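Local coordinates for protein aminofutalosine deaminase (Helicobacter pylori, PDB 7LKK) that deaminates aminofutalosine in the menaquinone pathway, as a metal-dependent hydrolase of the amidohydrolase family, here caught with iron and a coformycin-type inhibitor, at residues Glu158-Ser163 with Ala192-Tyr197; His221-Leu226 with Glu257-Tyr262; Asn276-Leu281 with Leu305-Ala310. All blocks are in the same frame, centred on the assembly; numbering follows the deposited sequence.

Contact 1 of 3, residues Glu158-Ser163 with Ala192-Tyr197; sequences EFLGSS and AVHAPY. With MCF ((8R)-3-(5-S-methyl-5-thio-beta-D-ribofuranosyl)-3,6,7,8-tetrahydroimidazo[4,5-d][1,3]diazepin-8-ol), chain J.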
loop_
_atom_site.group_PDB
_atom_site.type_symbol
_atom_site.label_atom_id
_atom_site.label_comp_id
_atom_site.label_asym_id
_atom_site.label_seq_id
_atom_site.Cartn_x
_atom_site.Cartn_y
_atom_site.Cartn_z
ATOM N N GLU A 158 11.661 -17.143 20.991
ATOM C CA GLU A 158 10.259 -17.032 21.365
ATOM C C GLU A 158 9.753 -18.353 21.925
ATOM O O GLU A 158 9.902 -19.402 21.288
ATOM C CB GLU A 158 9.414 -16.616 20.162
ATOM C CG GLU A 158 7.924 -16.616 20.424
ATOM C CD GLU A 158 7.131 -16.232 19.194
ATOM O OE1 GLU A 158 7.080 -17.041 18.245
ATOM O OE2 GLU A 158 6.566 -15.117 19.174
ATOM N N PHE A 159 9.140 -18.294 23.102
ATOM C CA PHE A 159 8.641 -19.485 23.772
ATOM C C PHE A 159 7.180 -19.723 23.417
ATOM O O PHE A 159 6.368 -18.791 23.425
ATOM C CB PHE A 159 8.804 -19.360 25.287
ATOM C CG PHE A 159 8.316 -20.557 26.040
ATOM C CD1 PHE A 159 9.121 -21.673 26.181
ATOM C CD2 PHE A 159 7.047 -20.575 26.594
ATOM C CE1 PHE A 159 8.674 -22.783 26.866
ATOM C CE2 PHE A 159 6.593 -21.683 27.277
ATOM C CZ PHE A 159 7.409 -22.787 27.413
ATOM N N LEU A 160 6.852 -20.975 23.108
ATOM C CA LEU A 160 5.488 -21.426 22.875
ATOM C C LEU A 160 5.178 -22.569 23.832
ATOM O O LEU A 160 6.009 -23.459 24.026
ATOM C CB LEU A 160 5.291 -21.906 21.426
ATOM C CG LEU A 160 5.065 -20.919 20.275
ATOM C CD1 LEU A 160 3.666 -20.330 20.357
ATOM C CD2 LEU A 160 6.115 -19.822 20.222
ATOM N N GLY A 161 3.989 -22.546 24.431
ATOM C CA GLY A 161 3.598 -23.634 25.312
ATOM C C GLY A 161 2.462 -23.318 26.262
ATOM O O GLY A 161 2.632 -22.543 27.207
ATOM N N SER A 162 1.298 -23.926 26.034
ATOM C CA SER A 162 0.105 -23.656 26.828
ATOM C C SER A 162 -0.109 -24.661 27.953
ATOM O O SER A 162 -1.095 -24.545 28.687
ATOM C CB SER A 162 -1.129 -23.626 25.922
ATOM O OG SER A 162 -1.027 -24.601 24.900
ATOM N N SER A 163 0.781 -25.635 28.111
ATOM C CA SER A 163 0.693 -26.612 29.188
ATOM C C SER A 163 2.050 -26.710 29.868
ATOM O O SER A 163 3.063 -26.947 29.202
ATOM C CB SER A 163 0.248 -27.982 28.662
ATOM O OG SER A 163 1.309 -28.648 28.003
ATOM N N ALA A 192 11.304 -14.025 24.090
ATOM C CA ALA A 192 9.952 -13.618 23.743
ATOM C C ALA A 192 8.937 -14.595 24.316
ATOM O O ALA A 192 9.158 -15.810 24.320
ATOM C CB ALA A 192 9.772 -13.516 22.223
ATOM N N VAL A 193 7.831 -14.045 24.806
ATOM C CA VAL A 193 6.632 -14.804 25.135
ATOM C C VAL A 193 5.663 -14.618 23.980
ATOM O O VAL A 193 5.363 -13.482 23.598
ATOM C CB VAL A 193 6.013 -14.320 26.457
ATOM C CG1 VAL A 193 4.744 -15.100 26.769
ATOM C CG2 VAL A 193 7.023 -14.427 27.597
ATOM N N HIS A 194 5.186 -15.723 23.402
ATOM C CA HIS A 194 4.448 -15.616 22.146
ATOM C C HIS A 194 3.199 -14.753 22.301
ATOM O O HIS A 194 3.073 -13.705 21.661
ATOM C CB HIS A 194 4.070 -16.992 21.606
ATOM C CG HIS A 194 3.262 -16.921 20.350
ATOM N ND1 HIS A 194 1.899 -17.120 20.327
ATOM C CD2 HIS A 194 3.619 -16.623 19.078
ATOM C CE1 HIS A 194 1.454 -16.969 19.093
ATOM N NE2 HIS A 194 2.477 -16.667 18.316
ATOM N N ALA A 195 2.263 -15.179 23.139
ATOM C CA ALA A 195 0.962 -14.524 23.210
ATOM C C ALA A 195 0.252 -14.990 24.477
ATOM O O ALA A 195 0.620 -16.016 25.057
ATOM C CB ALA A 195 0.113 -14.837 21.968
ATOM N N PRO A 196 -0.763 -14.240 24.925
ATOM C CA PRO A 196 -1.541 -14.691 26.092
ATOM C C PRO A 196 -2.268 -16.008 25.879
ATOM O O PRO A 196 -2.480 -16.744 26.851
ATOM C CB PRO A 196 -2.527 -13.537 26.317
ATOM C CG PRO A 196 -1.862 -12.345 25.713
ATOM C CD PRO A 196 -1.104 -12.863 24.530
ATOM N N TYR A 197 -2.667 -16.334 24.648
ATOM C CA TYR A 197 -3.425 -17.554 24.397
ATOM C C TYR A 197 -2.545 -18.780 24.201
ATOM O O TYR A 197 -3.071 -19.900 24.173
ATOM C CB TYR A 197 -4.326 -17.382 23.162
ATOM C CG TYR A 197 -3.594 -16.939 21.914
ATOM C CD1 TYR A 197 -2.844 -17.839 21.164
ATOM C CD2 TYR A 197 -3.657 -15.620 21.482
ATOM C CE1 TYR A 197 -2.172 -17.434 20.024
ATOM C CE2 TYR A 197 -2.992 -15.207 20.343
ATOM C CZ TYR A 197 -2.251 -16.117 19.619
ATOM O OH TYR A 197 -1.585 -15.711 18.488
HETATM O O8 MCF J . 3.197 -11.870 14.749
HETATM C C8 MCF J . 2.682 -12.526 13.619
HETATM C C7 MCF J . 1.182 -12.782 13.721
HETATM N N6 MCF J . 0.790 -13.000 15.091
HETATM C C5 MCF J . 1.519 -13.954 15.897
HETATM N N4 MCF J . 2.668 -14.741 15.464
HETATM C C10 MCF J . 3.406 -14.876 14.184
HETATM C C9 MCF J . 3.446 -13.825 13.286
HETATM N N1 MCF J . 4.172 -14.214 12.248
HETATM C C2 MCF J . 4.609 -15.456 12.452
HETATM N N3 MCF J . 4.145 -15.850 13.642
HETATM C C1S MCF J . 4.419 -17.206 14.210
HETATM C C2S MCF J . 4.771 -17.195 15.716
HETATM O O2S MCF J . 6.098 -16.937 15.899
HETATM O O4S MCF J . 3.365 -17.929 14.143
HETATM C C4S MCF J . 3.496 -19.022 15.332
HETATM C C3S MCF J . 4.443 -18.624 16.132
HETATM O O3S MCF J . 5.656 -19.500 15.946
HETATM C C5S MCF J . 2.175 -19.116 16.076
HETATM S S5S MCF J . 1.965 -20.796 16.733
HETATM C C6S MCF J . 0.730 -20.765 18.064
HETATM O O HOH W 1 6.570 -12.950 20.717
#
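Glu158 and Ala192 sit side by side at the ends of two neighbouring parallel strands of the TIM-barrel-type amidohydrolase fold, joined by a beta-alpha-beta crossover through helix 166-180. The strands are held by Phe159 N to Ala192 O (2.8 Å) and, where they give way to loops, by His194 N to Phe159 O, longer and more bent. Glu158 can be followed outward from this edge. Glu158 CB packs on Ala192 CB at 3.7 Å; Glu158 CG, anti to the backbone N (chi1 174°), lies 4.0 Å from both Ala192 CB and His194 CA. The extended chain then delivers the carboxylate to the inhibitor. Glu158 OE1 accepts the ribose hydroxyl O2S of the inhibitor at 2.5 Å and is also bonded by Asn138. Glu158 OE2 takes a water that bridges to Val193 O, and lies 3.3 Å from His194 CD2 at the edge of the imidazole, the carboxylate turned 78° from the ring. Over one face of that ring comes Leu160 CD1, a CH-pi contact 3.8 Å from the His194 centroid. Ser198 holds His194 ND1, while at the other nitrogen His194 NE2 makes a weak bond, 3.4 Å long, to N4 of the inhibitor.

Contact 2 of 3, residues His221-Leu226 with Glu257-Tyr262; sequences HFLESL and EGANDY. With FE (Fe (III) ion), chain E; MCF ((8R)-3-(5-S-methyl-5-thio-beta-D-ribofuranosyl)-3,6,7,8-tetrahydroimidazo[4,5-d][1,3]diazepin-8-ol), chain J.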
loop_
_atom_site.group_PDB
_atom_site.type_symbol
_atom_site.label_atom_id
_atom_site.label_comp_id
_atom_site.label_asym_id
_atom_site.label_seq_id
_atom_site.Cartn_x
_atom_site.Cartn_y
_atom_site.Cartn_z
ATOM N N HIS A 221 3.455 -10.750 21.553
ATOM C CA HIS A 221 2.272 -10.366 20.793
ATOM C C HIS A 221 1.129 -10.114 21.767
ATOM O O HIS A 221 0.873 -10.937 22.651
ATOM C CB HIS A 221 1.885 -11.453 19.790
ATOM C CG HIS A 221 2.972 -11.795 18.819
ATOM N ND1 HIS A 221 3.809 -12.877 18.990
ATOM C CD2 HIS A 221 3.359 -11.199 17.666
ATOM C CE1 HIS A 221 4.663 -12.933 17.985
ATOM N NE2 HIS A 221 4.411 -11.927 17.167
ATOM N N PHE A 222 0.443 -8.983 21.610
ATOM C CA PHE A 222 -0.568 -8.577 22.580
ATOM C C PHE A 222 -1.816 -8.083 21.866
ATOM O O PHE A 222 -1.742 -7.141 21.072
ATOM C CB PHE A 222 -0.022 -7.490 23.512
ATOM C CG PHE A 222 -0.926 -7.183 24.666
ATOM C CD1 PHE A 222 -1.272 -8.174 25.570
ATOM C CD2 PHE A 222 -1.435 -5.907 24.846
ATOM C CE1 PHE A 222 -2.110 -7.898 26.631
ATOM C CE2 PHE A 222 -2.272 -5.626 25.907
ATOM C CZ PHE A 222 -2.610 -6.622 26.801
ATOM N N LEU A 223 -2.951 -8.718 22.165
ATOM C CA LEU A 223 -4.284 -8.284 21.734
ATOM C C LEU A 223 -4.304 -7.927 20.247
ATOM O O LEU A 223 -4.642 -6.814 19.835
ATOM C CB LEU A 223 -4.781 -7.129 22.610
ATOM C CG LEU A 223 -4.901 -7.502 24.097
ATOM C CD1 LEU A 223 -5.611 -6.425 24.905
ATOM C CD2 LEU A 223 -5.608 -8.839 24.268
ATOM N N GLU A 224 -3.930 -8.918 19.443
ATOM C CA GLU A 224 -3.846 -8.797 17.996
ATOM C C GLU A 224 -5.176 -9.052 17.296
ATOM O O GLU A 224 -5.311 -8.726 16.112
ATOM C CB GLU A 224 -2.781 -9.771 17.477
ATOM C CG GLU A 224 -2.431 -9.648 16.012
ATOM C CD GLU A 224 -1.370 -10.642 15.598
ATOM O OE1 GLU A 224 -0.954 -11.459 16.449
ATOM O OE2 GLU A 224 -0.945 -10.604 14.428
ATOM N N SER A 225 -6.164 -9.606 17.994
ATOM C CA SER A 225 -7.413 -9.979 17.350
ATOM C C SER A 225 -8.565 -9.815 18.327
ATOM O O SER A 225 -8.373 -9.754 19.544
ATOM C CB SER A 225 -7.370 -11.420 16.834
ATOM O OG SER A 225 -7.238 -12.340 17.905
ATOM N N LEU A 226 -9.774 -9.739 17.766
ATOM C CA LEU A 226 -10.975 -9.789 18.591
ATOM C C LEU A 226 -11.110 -11.144 19.274
ATOM O O LEU A 226 -11.586 -11.228 20.411
ATOM C CB LEU A 226 -12.208 -9.490 17.738
ATOM C CG LEU A 226 -13.567 -9.558 18.438
ATOM C CD1 LEU A 226 -13.591 -8.662 19.669
ATOM C CD2 LEU A 226 -14.690 -9.192 17.477
ATOM N N GLU A 257 -6.571 -14.353 33.552
ATOM C CA GLU A 257 -7.858 -13.746 33.892
ATOM C C GLU A 257 -7.757 -12.243 33.668
ATOM O O GLU A 257 -7.445 -11.475 34.578
ATOM C CB GLU A 257 -8.258 -14.080 35.323
ATOM C CG GLU A 257 -9.719 -13.780 35.630
ATOM C CD GLU A 257 -10.672 -14.545 34.727
ATOM O OE1 GLU A 257 -10.548 -15.786 34.638
ATOM O OE2 GLU A 257 -11.542 -13.903 34.100
ATOM N N GLY A 258 -8.026 -11.824 32.438
ATOM C CA GLY A 258 -8.012 -10.422 32.080
ATOM C C GLY A 258 -6.674 -9.973 31.518
ATOM O O GLY A 258 -5.630 -10.589 31.735
ATOM N N ALA A 259 -6.719 -8.864 30.781
ATOM C CA ALA A 259 -5.507 -8.336 30.164
ATOM C C ALA A 259 -4.492 -7.900 31.213
ATOM O O ALA A 259 -3.282 -8.076 31.025
ATOM C CB ALA A 259 -5.857 -7.173 29.235
ATOM N N ASN A 260 -4.964 -7.335 32.328
ATOM C CA ASN A 260 -4.048 -6.845 33.356
ATOM C C ASN A 260 -3.228 -7.973 33.965
ATOM O O ASN A 260 -2.061 -7.770 34.316
ATOM C CB ASN A 260 -4.827 -6.105 34.443
ATOM C CG ASN A 260 -5.281 -4.730 33.996
ATOM O OD1 ASN A 260 -5.035 -4.326 32.861
ATOM N ND2 ASN A 260 -5.952 -4.007 34.884
ATOM N N ASP A 261 -3.816 -9.165 34.093
ATOM C CA ASP A 261 -3.071 -10.314 34.598
ATOM C C ASP A 261 -1.868 -10.619 33.714
ATOM O O ASP A 261 -0.788 -10.956 34.213
ATOM C CB ASP A 261 -3.995 -11.529 34.691
ATOM C CG ASP A 261 -3.361 -12.694 35.422
ATOM O OD1 ASP A 261 -2.563 -12.455 36.351
ATOM O OD2 ASP A 261 -3.667 -13.852 35.070
ATOM N N TYR A 262 -2.035 -10.496 32.396
ATOM C CA TYR A 262 -0.927 -10.735 31.477
ATOM C C TYR A 262 0.074 -9.587 31.513
ATOM O O TYR A 262 1.287 -9.811 31.604
ATOM C CB TYR A 262 -1.460 -10.939 30.060
ATOM C CG TYR A 262 -0.419 -11.426 29.081
ATOM C CD1 TYR A 262 -0.047 -12.763 29.043
ATOM C CD2 TYR A 262 0.197 -10.547 28.197
ATOM C CE1 TYR A 262 0.906 -13.215 28.151
ATOM C CE2 TYR A 262 1.152 -10.990 27.301
ATOM C CZ TYR A 262 1.502 -12.324 27.281
ATOM O OH TYR A 262 2.452 -12.771 26.393
HETATM FE FE FE E . 5.120 -11.535 14.942
HETATM O O8 MCF J . 3.197 -11.870 14.749
HETATM C C8 MCF J . 2.682 -12.526 13.619
HETATM C C7 MCF J . 1.182 -12.782 13.721
HETATM N N6 MCF J . 0.790 -13.000 15.091
HETATM C C5 MCF J . 1.519 -13.954 15.897
HETATM N N4 MCF J . 2.668 -14.741 15.464
HETATM C C10 MCF J . 3.406 -14.876 14.184
HETATM C C9 MCF J . 3.446 -13.825 13.286
HETATM N N1 MCF J . 4.172 -14.214 12.248
HETATM C C2 MCF J . 4.609 -15.456 12.452
HETATM N N3 MCF J . 4.145 -15.850 13.642
HETATM C C1S MCF J . 4.419 -17.206 14.210
HETATM C C2S MCF J . 4.771 -17.195 15.716
HETATM O O2S MCF J . 6.098 -16.937 15.899
HETATM O O4S MCF J . 3.365 -17.929 14.143
HETATM C C4S MCF J . 3.496 -19.022 15.332
HETATM C C3S MCF J . 4.443 -18.624 16.132
HETATM O O3S MCF J . 5.656 -19.500 15.946
HETATM C C5S MCF J . 2.175 -19.116 16.076
HETATM S S5S MCF J . 1.965 -20.796 16.733
HETATM C C6S MCF J . 0.730 -20.765 18.064
#
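Leu223 and Ala259 mark the nearest backbone approach here, their CA atoms 8.5 Å apart, so side chains alone bridge the gap and no hydrogen bond crosses it. Residues 221-222 finish the strand 218-222 of the barrel; the chain then turns through Leu223, whose phi and psi are both positive, toward Ser225, the N-cap of helix 226-234. On the other side Gly258 is the N-cap of the short helix 259-264, which presents Ala259 and Tyr262 to the strand end.

Phe222 does most of the touching. With CG anti to the backbone N (chi1 -171°) its ring reaches toward the helix, and Phe222 CZ comes to 4.1 Å from Ala259 CB, which lies at the ring's edge. Phe222 CD1 and CE1 both lie 3.8 Å from Tyr262 CD2, the two aromatic side chains running antiparallel alongside each other. Leu223 CG covers one face of the Phe222 ring, and Leu223 CD1 adds a looser touch on Ala259 CB. The phenol OH of Tyr262 is hydrogen-bonded to Thr220.

Facing away from the helix, His221 NE2 binds the iron at 2.4 Å, beside the inhibitor hydroxyl O8 at 2.0 Å from the metal, with His79, His81 and Asp328 in the same site; His221 ND1 is hydrogen-bonded to His194 O. One face of the His221 ring lies against inhibitor C5. Glu224 OE1 accepts inhibitor N6 at 2.7 Å in a nearly straight bond. The strand end and the loop after it thus separate two chemistries: an apolar seam toward the helix, and metal and inhibitor recognition toward the pocket.

Contact 3 of 3, residues Asn276-Leu281 with Leu305-Ala310; sequences NQFASL and LLSGKA. With EDO (1,2-ethanediol), chain I.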
loop_
_atom_site.group_PDB
_atom_site.type_symbol
_atom_site.label_atom_id
_atom_site.label_comp_id
_atom_site.label_asym_id
_atom_site.label_seq_id
_atom_site.Cartn_x
_atom_site.Cartn_y
_atom_site.Cartn_z
ATOM N N ASN A 276 -1.386 -4.897 19.241
ATOM C CA ASN A 276 -2.118 -4.156 20.271
ATOM C C ASN A 276 -3.391 -3.468 19.786
ATOM O O ASN A 276 -3.940 -2.639 20.525
ATOM C CB ASN A 276 -1.246 -3.087 20.949
ATOM C CG ASN A 276 0.154 -3.574 21.262
ATOM O OD1 ASN A 276 0.368 -4.305 22.228
ATOM N ND2 ASN A 276 1.123 -3.148 20.455
ATOM N N GLN A 277 -3.895 -3.774 18.585
ATOM C CA GLN A 277 -5.021 -3.000 18.059
ATOM C C GLN A 277 -6.289 -3.164 18.885
ATOM O O GLN A 277 -7.162 -2.290 18.834
ATOM C CB GLN A 277 -5.334 -3.379 16.611
ATOM C CG GLN A 277 -4.133 -3.571 15.721
ATOM C CD GLN A 277 -3.716 -5.016 15.659
ATOM O OE1 GLN A 277 -3.037 -5.512 16.555
ATOM N NE2 GLN A 277 -4.144 -5.712 14.614
ATOM N N PHE A 278 -6.422 -4.260 19.629
ATOM C CA PHE A 278 -7.600 -4.500 20.449
ATOM C C PHE A 278 -7.348 -4.230 21.926
ATOM O O PHE A 278 -8.152 -4.639 22.771
ATOM C CB PHE A 278 -8.109 -5.926 20.233
ATOM C CG PHE A 278 -8.677 -6.150 18.863
ATOM C CD1 PHE A 278 -10.035 -6.008 18.628
ATOM C CD2 PHE A 278 -7.851 -6.471 17.800
ATOM C CE1 PHE A 278 -10.559 -6.198 17.363
ATOM C CE2 PHE A 278 -8.367 -6.662 16.534
ATOM C CZ PHE A 278 -9.724 -6.530 16.315
ATOM N N ALA A 279 -6.251 -3.555 22.254
ATOM C CA ALA A 279 -6.020 -3.090 23.611
ATOM C C ALA A 279 -6.792 -1.800 23.843
ATOM O O ALA A 279 -6.662 -0.841 23.075
ATOM C CB ALA A 279 -4.527 -2.868 23.859
ATOM N N SER A 280 -7.608 -1.782 24.894
ATOM C CA SER A 280 -8.330 -0.574 25.251
ATOM C C SER A 280 -7.356 0.493 25.750
ATOM O O SER A 280 -6.164 0.244 25.955
ATOM C CB SER A 280 -9.376 -0.873 26.323
ATOM O OG SER A 280 -8.749 -1.178 27.556
ATOM N N LEU A 281 -7.884 1.703 25.949
ATOM C CA LEU A 281 -7.061 2.781 26.489
ATOM C C LEU A 281 -6.550 2.433 27.884
ATOM O O LEU A 281 -5.392 2.709 28.216
ATOM C CB LEU A 281 -7.852 4.090 26.513
ATOM C CG LEU A 281 -7.099 5.324 27.017
ATOM C CD1 LEU A 281 -5.840 5.562 26.196
ATOM C CD2 LEU A 281 -7.998 6.551 26.995
ATOM N N LEU A 305 -4.170 -8.053 7.067
ATOM C CA LEU A 305 -4.387 -9.392 6.533
ATOM C C LEU A 305 -5.020 -10.328 7.554
ATOM O O LEU A 305 -5.711 -11.278 7.168
ATOM C CB LEU A 305 -3.069 -9.989 6.043
ATOM C CG LEU A 305 -2.382 -9.324 4.851
ATOM C CD1 LEU A 305 -1.155 -10.128 4.447
ATOM C CD2 LEU A 305 -3.343 -9.174 3.680
ATOM N N LEU A 306 -4.800 -10.085 8.846
ATOM C CA LEU A 306 -5.292 -10.999 9.869
ATOM C C LEU A 306 -6.613 -10.496 10.440
ATOM O O LEU A 306 -7.678 -10.766 9.877
ATOM C CB LEU A 306 -4.251 -11.175 10.979
ATOM C CG LEU A 306 -3.270 -12.344 10.830
ATOM C CD1 LEU A 306 -2.649 -12.380 9.439
ATOM C CD2 LEU A 306 -2.188 -12.291 11.902
ATOM N N SER A 307 -6.555 -9.741 11.538
ATOM C CA SER A 307 -7.783 -9.247 12.154
ATOM C C SER A 307 -8.512 -8.259 11.252
ATOM O O SER A 307 -9.740 -8.141 11.328
ATOM C CB SER A 307 -7.473 -8.589 13.496
ATOM O OG SER A 307 -6.972 -7.279 13.304
ATOM N N GLY A 308 -7.781 -7.542 10.403
ATOM C CA GLY A 308 -8.371 -6.516 9.572
ATOM C C GLY A 308 -8.564 -5.175 10.244
ATOM O O GLY A 308 -9.153 -4.277 9.632
ATOM N N LYS A 309 -8.105 -5.008 11.482
ATOM C CA LYS A 309 -8.246 -3.757 12.219
ATOM C C LYS A 309 -6.874 -3.127 12.412
ATOM O O LYS A 309 -5.922 -3.811 12.800
ATOM C CB LYS A 309 -8.919 -3.982 13.575
ATOM C CG LYS A 309 -8.810 -2.788 14.518
ATOM C CD LYS A 309 -9.254 -3.136 15.928
ATOM C CE LYS A 309 -9.630 -1.894 16.723
ATOM N NZ LYS A 309 -9.316 -0.630 15.994
ATOM N N ALA A 310 -6.775 -1.831 12.133
ATOM C CA ALA A 310 -5.533 -1.091 12.301
ATOM C C ALA A 310 -5.397 -0.582 13.732
ATOM O O ALA A 310 -6.389 -0.365 14.435
ATOM C CB ALA A 310 -5.467 0.084 11.323
HETATM C C1 EDO I . -12.726 -6.473 10.549
HETATM O O1 EDO I . -12.182 -7.195 9.438
HETATM C C2 EDO I . -14.137 -5.995 10.221
HETATM O O2 EDO I . -15.053 -7.095 10.281
HETATM O O HOH W 2 -4.271 -8.710 13.435
#
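Phe278 offers one face of its ring to Lys309, whose CD stands 3.4 Å above the plane, displaced toward the rim on the CZ side, and 3.6 Å from the centroid: a CH-pi contact. At the ring's edge, in plane, lies Ser307 OG, 3.6 Å from Phe278 CE2. The Lys309 side chain reaches this face with CG anti to its own backbone N (chi1 167°) and stays extended as far as CE, its CB also touching Phe278 CZ. The ammonium NZ of Lys309 is nearly above the ring but 5.9 Å from the Phe278 centroid, so any cation-pi attraction is weak at most; NZ also makes a weak bond to Ala310 O.

The amide of Gln277 is the second flat group. Its chain bends at chi2 (94°), laying CG against the backbone of Lys309 and Ala310 and sending Gln277 NE2 to Lys309 O at 3.2 Å. Lys309 O lies in the plane of the Gln277 amide, and the N-H points almost straight at it. A water accepts from both Gln277 NE2 and Ser307 N, tying the Gln277 amide to Ser307, whose OG accepts Lys309 N at 3.1 Å in an ST turn.

Both segments are mostly loop: residues 276-279 form a type I turn after strand 269-275, while 306-310 leaves the end of helix 300-305. Leu306 of the same segment lines the inhibitor pocket. One direct amide-to-carbonyl bond, a water bridge and an apolar lysine stem on a phenyl face therefore join the two loops, with the ammonium held well above the ring, too far for more than a weak attraction.

Overall arrangement
Contacts 1 and 2 lie on adjacent barrel strands, 187-193 and 218-222, with centres 12 Å apart, and both touch the inhibitor. They meet directly: His194 O is 2.9 Å from His221 ND1, a probable hydrogen bond that would orient the iron-binding imidazole, and Glu158 OE2 packs 3.1 Å from His221 CE1. Contact 3 is centred 11 Å from contact 2 and joins it through Leu223 O and Phe278 N, 3.1 Å apart, while Glu224 OE2 packs on Leu306 CD2 within the pocket. Contacts 1 and 3 do not touch, their nearest atoms about 7 Å apart. Contact 2 therefore sits between the other two, whose centres are 19 Å apart.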